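Local coordinates for protein nicking enzyme (PDB 4HT4) that probably nicks one DNA strand as the relaxase that starts conjugative transfer of a staphylococcal antibiotic-resistance plasmid, this chain being its N-terminal MobA/MobL relaxase part, at residues L102-E113 with W168-H179. The protein carries 1 engineered substitution. Numbering follows the deposited sequence.
Sequences LAKEFAESLSNE and WRKRWENVQNKH. With nucleotides of chain B.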
loop_
_atom_site.group_PDB
_atom_site.type_symbol
_atom_site.label_atom_id
_atom_site.label_comp_id
_atom_site.label_asym_id
_atom_site.label_seq_id
_atom_site.Cartn_x
_atom_site.Cartn_y
_atom_site.Cartn_z
ATOM N N LEU A 102 -3.000 2.765 -13.823
ATOM C CA LEU A 102 -2.144 1.591 -13.714
ATOM C C LEU A 102 -1.937 1.204 -12.255
ATOM O O LEU A 102 -2.157 0.055 -11.870
ATOM C CB LEU A 102 -0.794 1.851 -14.384
ATOM C CG LEU A 102 0.290 0.798 -14.147
ATOM C CD1 LEU A 102 -0.163 -0.557 -14.659
ATOM C CD2 LEU A 102 1.597 1.215 -14.805
ATOM N N ALA A 103 -1.517 2.172 -11.446
ATOM C CA ALA A 103 -1.278 1.936 -10.029
ATOM C C ALA A 103 -2.580 1.655 -9.289
ATOM O O ALA A 103 -2.598 0.908 -8.311
ATOM C CB ALA A 103 -0.559 3.122 -9.409
ATOM N N LYS A 104 -3.667 2.259 -9.757
ATOM C CA LYS A 104 -4.970 2.059 -9.138
ATOM C C LYS A 104 -5.455 0.624 -9.317
ATOM O O LYS A 104 -6.040 0.041 -8.405
ATOM C CB LYS A 104 -6.003 3.034 -9.709
ATOM C CG LYS A 104 -7.396 2.850 -9.126
ATOM C CD LYS A 104 -8.436 3.696 -9.841
ATOM C CE LYS A 104 -8.442 5.130 -9.334
ATOM N NZ LYS A 104 -9.594 5.894 -9.894
ATOM N N GLU A 105 -5.204 0.055 -10.492
ATOM C CA GLU A 105 -5.671 -1.296 -10.793
ATOM C C GLU A 105 -4.969 -2.355 -9.949
ATOM O O GLU A 105 -5.613 -3.254 -9.406
ATOM C CB GLU A 105 -5.505 -1.622 -12.278
ATOM C CG GLU A 105 -5.940 -3.036 -12.634
ATOM C CD GLU A 105 -5.950 -3.296 -14.124
ATOM O OE1 GLU A 105 -5.717 -2.344 -14.899
ATOM O OE2 GLU A 105 -6.193 -4.455 -14.522
ATOM N N PHE A 106 -3.649 -2.249 -9.842
ATOM C CA PHE A 106 -2.873 -3.208 -9.068
ATOM C C PHE A 106 -3.216 -3.125 -7.587
ATOM O O PHE A 106 -3.192 -4.129 -6.875
ATOM C CB PHE A 106 -1.376 -2.979 -9.272
ATOM C CG PHE A 106 -0.511 -3.892 -8.454
ATOM C CD1 PHE A 106 -0.327 -5.210 -8.832
ATOM C CD2 PHE A 106 0.112 -3.436 -7.305
ATOM C CE1 PHE A 106 0.465 -6.056 -8.083
ATOM C CE2 PHE A 106 0.907 -4.279 -6.551
ATOM C CZ PHE A 106 1.084 -5.590 -6.942
ATOM N N ALA A 107 -3.532 -1.919 -7.127
ATOM C CA ALA A 107 -3.911 -1.708 -5.737
ATOM C C ALA A 107 -5.256 -2.363 -5.442
ATOM O O ALA A 107 -5.477 -2.884 -4.350
ATOM C CB ALA A 107 -3.961 -0.224 -5.424
ATOM N N GLU A 108 -6.151 -2.332 -6.425
ATOM C CA GLU A 108 -7.471 -2.931 -6.280
ATOM C C GLU A 108 -7.393 -4.452 -6.296
ATOM O O GLU A 108 -8.294 -5.134 -5.810
ATOM C CB GLU A 108 -8.412 -2.433 -7.377
ATOM C CG GLU A 108 -8.858 -0.998 -7.181
ATOM C CD GLU A 108 -9.622 -0.456 -8.368
ATOM O OE1 GLU A 108 -9.556 -1.073 -9.452
ATOM O OE2 GLU A 108 -10.289 0.589 -8.216
ATOM N N SER A 109 -6.310 -4.979 -6.858
ATOM C CA SER A 109 -6.087 -6.419 -6.860
ATOM C C SER A 109 -5.622 -6.879 -5.482
ATOM O O SER A 109 -5.637 -8.071 -5.179
ATOM C CB SER A 109 -5.061 -6.807 -7.926
ATOM O OG SER A 109 -3.796 -6.231 -7.656
ATOM N N LEU A 110 -5.210 -5.924 -4.654
ATOM C CA LEU A 110 -4.814 -6.216 -3.282
ATOM C C LEU A 110 -6.011 -6.098 -2.347
ATOM O O LEU A 110 -6.155 -6.877 -1.405
ATOM C CB LEU A 110 -3.701 -5.272 -2.829
ATOM C CG LEU A 110 -2.377 -5.368 -3.583
ATOM C CD1 LEU A 110 -1.360 -4.400 -3.001
ATOM C CD2 LEU A 110 -1.850 -6.792 -3.544
ATOM N N SER A 111 -6.872 -5.122 -2.615
ATOM C CA SER A 111 -8.076 -4.927 -1.816
ATOM C C SER A 111 -9.110 -6.005 -2.121
ATOM O O SER A 111 -10.124 -6.120 -1.433
ATOM C CB SER A 111 -8.671 -3.539 -2.058
ATOM O OG SER A 111 -9.149 -3.408 -3.385
ATOM N N ASN A 112 -8.846 -6.793 -3.158
ATOM C CA ASN A 112 -9.715 -7.900 -3.528
ATOM C C ASN A 112 -9.374 -9.170 -2.760
ATOM O O ASN A 112 -10.004 -10.209 -2.949
ATOM C CB ASN A 112 -9.614 -8.165 -5.030
ATOM C CG ASN A 112 -10.867 -7.762 -5.777
ATOM O OD1 ASN A 112 -11.685 -8.608 -6.141
ATOM N ND2 ASN A 112 -11.028 -6.464 -6.006
ATOM N N GLU A 113 -8.375 -9.080 -1.889
ATOM C CA GLU A 113 -7.862 -10.256 -1.185
ATOM C C GLU A 113 -8.161 -10.519 0.317
ATOM O O GLU A 113 -7.926 -11.641 0.761
ATOM C CB GLU A 113 -6.357 -10.406 -1.445
ATOM C CG GLU A 113 -6.015 -10.653 -2.906
ATOM C CD GLU A 113 -4.539 -10.923 -3.124
ATOM O OE1 GLU A 113 -3.946 -10.287 -4.020
ATOM O OE2 GLU A 113 -3.977 -11.776 -2.405
ATOM N N TRP A 168 2.574 -11.779 -6.367
ATOM C CA TRP A 168 2.394 -10.337 -6.484
ATOM C C TRP A 168 3.414 -9.722 -7.436
ATOM O O TRP A 168 3.108 -8.773 -8.158
ATOM C CB TRP A 168 2.488 -9.675 -5.109
ATOM C CG TRP A 168 1.227 -9.782 -4.308
ATOM C CD1 TRP A 168 -0.022 -10.062 -4.780
ATOM C CD2 TRP A 168 1.094 -9.609 -2.893
ATOM N NE1 TRP A 168 -0.925 -10.071 -3.746
ATOM C CE2 TRP A 168 -0.267 -9.797 -2.579
ATOM C CE3 TRP A 168 1.991 -9.313 -1.864
ATOM C CZ2 TRP A 168 -0.749 -9.699 -1.277
ATOM C CZ3 TRP A 168 1.508 -9.217 -0.574
ATOM C CH2 TRP A 168 0.151 -9.410 -0.292
ATOM N N ARG A 169 4.627 -10.266 -7.428
ATOM C CA ARG A 169 5.677 -9.801 -8.325
ATOM C C ARG A 169 5.296 -10.051 -9.778
ATOM O O ARG A 169 5.457 -9.179 -10.631
ATOM C CB ARG A 169 7.001 -10.498 -8.011
ATOM C CG ARG A 169 7.593 -10.140 -6.660
ATOM C CD ARG A 169 8.977 -10.741 -6.511
ATOM N NE ARG A 169 9.814 -10.428 -7.664
ATOM C CZ ARG A 169 10.581 -9.346 -7.759
ATOM N NH1 ARG A 169 10.625 -8.470 -6.763
ATOM N NH2 ARG A 169 11.305 -9.141 -8.849
ATOM N N LYS A 170 4.788 -11.249 -10.053
ATOM C CA LYS A 170 4.384 -11.614 -11.406
ATOM C C LYS A 170 3.119 -10.870 -11.818
ATOM O O LYS A 170 2.919 -10.576 -12.996
ATOM C CB LYS A 170 4.163 -13.124 -11.512
ATOM N N ARG A 171 2.271 -10.566 -10.841
ATOM C CA ARG A 171 1.039 -9.837 -11.107
ATOM C C ARG A 171 1.337 -8.408 -11.538
ATOM O O ARG A 171 0.702 -7.882 -12.451
ATOM C CB ARG A 171 0.141 -9.824 -9.871
ATOM C CG ARG A 171 -1.183 -9.110 -10.086
ATOM C CD ARG A 171 -1.950 -8.960 -8.787
ATOM N NE ARG A 171 -2.230 -10.249 -8.164
ATOM C CZ ARG A 171 -2.901 -10.396 -7.027
ATOM N NH1 ARG A 171 -3.365 -9.331 -6.387
ATOM N NH2 ARG A 171 -3.111 -11.607 -6.529
ATOM N N TRP A 172 2.306 -7.784 -10.876
ATOM C CA TRP A 172 2.693 -6.416 -11.202
ATOM C C TRP A 172 3.333 -6.340 -12.582
ATOM O O TRP A 172 3.208 -5.336 -13.281
ATOM C CB TRP A 172 3.635 -5.846 -10.138
ATOM C CG TRP A 172 4.210 -4.514 -10.507
ATOM C CD1 TRP A 172 5.533 -4.193 -10.600
ATOM C CD2 TRP A 172 3.486 -3.326 -10.851
ATOM N NE1 TRP A 172 5.678 -2.880 -10.969
ATOM C CE2 TRP A 172 4.435 -2.325 -11.132
ATOM C CE3 TRP A 172 2.126 -3.009 -10.945
ATOM C CZ2 TRP A 172 4.072 -1.033 -11.500
ATOM C CZ3 TRP A 172 1.768 -1.726 -11.310
ATOM C CH2 TRP A 172 2.737 -0.754 -11.584
ATOM N N GLU A 173 4.016 -7.412 -12.970
ATOM C CA GLU A 173 4.591 -7.503 -14.303
ATOM C C GLU A 173 3.485 -7.548 -15.347
ATOM O O GLU A 173 3.522 -6.820 -16.337
ATOM C CB GLU A 173 5.463 -8.752 -14.425
ATOM C CG GLU A 173 5.866 -9.072 -15.851
ATOM C CD GLU A 173 6.519 -10.432 -15.984
ATOM O OE1 GLU A 173 7.450 -10.723 -15.206
ATOM O OE2 GLU A 173 6.097 -11.210 -16.864
ATOM N N ASN A 174 2.499 -8.409 -15.114
ATOM C CA ASN A 174 1.400 -8.597 -16.052
ATOM C C ASN A 174 0.514 -7.364 -16.188
ATOM O O ASN A 174 0.135 -6.983 -17.294
ATOM C CB ASN A 174 0.560 -9.806 -15.643
ATOM C CG ASN A 174 1.327 -11.109 -15.743
ATOM O OD1 ASN A 174 2.514 -11.121 -16.072
ATOM N ND2 ASN A 174 0.653 -12.215 -15.453
ATOM N N VAL A 175 0.184 -6.746 -15.059
ATOM C CA VAL A 175 -0.654 -5.553 -15.059
ATOM C C VAL A 175 0.045 -4.390 -15.759
ATOM O O VAL A 175 -0.565 -3.679 -16.557
ATOM C CB VAL A 175 -1.056 -5.138 -13.629
ATOM C CG1 VAL A 175 -1.766 -3.793 -13.639
ATOM C CG2 VAL A 175 -1.944 -6.201 -13.003
ATOM N N GLN A 176 1.328 -4.210 -15.467
ATOM C CA GLN A 176 2.099 -3.128 -16.065
ATOM C C GLN A 176 2.265 -3.324 -17.568
ATOM O O GLN A 176 2.086 -2.384 -18.343
ATOM C CB GLN A 176 3.469 -3.010 -15.398
ATOM C CG GLN A 176 4.306 -1.862 -15.922
ATOM C CD GLN A 176 5.604 -1.699 -15.165
ATOM O OE1 GLN A 176 5.907 -2.471 -14.256
ATOM N NE2 GLN A 176 6.380 -0.690 -15.536
ATOM N N ASN A 177 2.609 -4.544 -17.972
ATOM C CA ASN A 177 2.754 -4.871 -19.386
ATOM C C ASN A 177 1.454 -4.678 -20.157
ATOM O O ASN A 177 1.466 -4.300 -21.328
ATOM C CB ASN A 177 3.262 -6.303 -19.564
ATOM C CG ASN A 177 4.727 -6.453 -19.212
ATOM O OD1 ASN A 177 5.508 -5.509 -19.335
ATOM N ND2 ASN A 177 5.111 -7.646 -18.774
ATOM N N LYS A 178 0.336 -4.939 -19.488
ATOM C CA LYS A 178 -0.978 -4.768 -20.092
ATOM C C LYS A 178 -1.239 -3.302 -20.414
ATOM O O LYS A 178 -1.704 -2.971 -21.504
ATOM C CB LYS A 178 -2.063 -5.299 -19.157
ATOM C CG LYS A 178 -3.480 -5.062 -19.648
ATOM C CD LYS A 178 -4.496 -5.558 -18.634
ATOM C CE LYS A 178 -5.916 -5.260 -19.080
ATOM N NZ LYS A 178 -6.912 -5.746 -18.086
ATOM N N HIS A 179 -0.932 -2.428 -19.462
ATOM C CA HIS A 179 -1.118 -0.994 -19.657
ATOM C C HIS A 179 -0.105 -0.426 -20.642
ATOM O O HIS A 179 -0.385 0.554 -21.333
ATOM C CB HIS A 179 -1.035 -0.252 -18.323
ATOM C CG HIS A 179 -2.306 -0.292 -17.535
ATOM N ND1 HIS A 179 -3.167 0.783 -17.458
ATOM C CD2 HIS A 179 -2.870 -1.277 -16.797
ATOM C CE1 HIS A 179 -4.201 0.463 -16.705
ATOM N NE2 HIS A 179 -4.047 -0.782 -16.289
ATOM P P DA B 21 13.266 -15.226 -1.811
ATOM O OP1 DA B 21 13.536 -16.679 -1.752
ATOM O OP2 DA B 21 14.381 -14.266 -1.649
ATOM O "O5'" DA B 21 12.532 -14.901 -3.198
ATOM C "C5'" DA B 21 11.898 -13.646 -3.386
ATOM C "C4'" DA B 21 12.017 -13.131 -4.807
ATOM O "O4'" DA B 21 11.653 -11.733 -4.807
ATOM C "C3'" DA B 21 13.418 -13.115 -5.390
ATOM O "O3'" DA B 21 13.332 -12.944 -6.799
ATOM C "C2'" DA B 21 14.016 -11.890 -4.703
ATOM C "C1'" DA B 21 12.811 -10.963 -4.544
ATOM N N9 DA B 21 12.703 -10.385 -3.207
ATOM C C8 DA B 21 13.302 -10.838 -2.067
ATOM N N7 DA B 21 13.030 -10.114 -1.010
ATOM C C5 DA B 21 12.195 -9.117 -1.490
ATOM C C6 DA B 21 11.553 -8.025 -0.872
ATOM N N6 DA B 21 11.663 -7.750 0.431
ATOM N N1 DA B 21 10.792 -7.227 -1.649
ATOM C C2 DA B 21 10.682 -7.504 -2.954
ATOM N N3 DA B 21 11.236 -8.498 -3.644
ATOM C C4 DA B 21 11.985 -9.271 -2.844
ATOM P P DA B 22 14.664 -12.911 -7.696
ATOM O OP1 DA B 22 14.268 -13.230 -9.084
ATOM O OP2 DA B 22 15.697 -13.724 -7.015
ATOM O "O5'" DA B 22 15.122 -11.381 -7.645
ATOM C "C5'" DA B 22 14.203 -10.402 -8.092
ATOM C "C4'" DA B 22 14.697 -8.992 -7.827
ATOM O "O4'" DA B 22 14.236 -8.514 -6.537
ATOM C "C3'" DA B 22 16.215 -8.804 -7.829
ATOM O "O3'" DA B 22 16.563 -7.936 -8.906
ATOM C "C2'" DA B 22 16.496 -8.169 -6.466
ATOM C "C1'" DA B 22 15.153 -7.510 -6.173
ATOM N N9 DA B 22 14.910 -7.053 -4.799
ATOM C C8 DA B 22 14.257 -5.900 -4.459
ATOM N N7 DA B 22 14.159 -5.695 -3.170
ATOM C C5 DA B 22 14.795 -6.790 -2.613
ATOM C C6 DA B 22 15.030 -7.164 -1.276
ATOM N N6 DA B 22 14.627 -6.432 -0.233
ATOM N N1 DA B 22 15.694 -8.319 -1.057
ATOM C C2 DA B 22 16.093 -9.041 -2.112
ATOM N N3 DA B 22 15.928 -8.791 -3.409
ATOM C C4 DA B 22 15.266 -7.639 -3.600
#
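Phe106 and Trp172 meet in a T-shaped stack where two nearly antiparallel helices, at 146° with axes 9.9 Å apart, pack together. The six-membered ring of the indole turns its edge to the phenyl face, bringing Trp172 CE3 to 3.7 Å from Phe106 CG. One turn earlier, Leu102 enters as a knob among Trp172, Val175, Gln176 and His179. With CG trans to the backbone N (chi1 170°), its branch swings across to the partner helix, where CD1 packs over the rim of the His179 imidazole face, near CG and CD2, and CG against Trp172 CH2. Leu102 CA sits over the centre of the same imidazole face.

This tightly packed, apolar side gives way to a polar margin. His179 NE2 donates an almost straight bond, in its ring plane, to Glu105 OE1 (2.7 Å), fixing the rotation of the ring. Beyond it the contact loosens: the exposed Lys178 reaches Glu105 only through a long salt bridge, NZ to OE2 at 3.9 Å.

At the other end, in the turn from Leu110 to Glu113, Glu113 OE1 is gripped by three donors. Trp168 NE1 approaches on its syn side, and Arg171 offers both NH1 (2.6 Å) and NH2 end-on to the same oxygen. A bend at chi3 (-59°) carries the guanidinium there, over Trp168 CD1, while Leu110 CD2 forms a CH-pi contact with the indole face of Trp168. Outside the pair, Lys164 takes Glu113 OE2 and Glu167 takes Arg171 NH2, extending the charge network along helix 162-182.

Arg169, directed away from this interface, lies against DA21 and DA22 of chain B. Both helices rest on the five-stranded antiparallel sheet: Ala107 and Glu108 touch strand 48-52, Trp168 and Trp172 cover strand 81-89, and Phe106 meets Phe5 of strand 5-11.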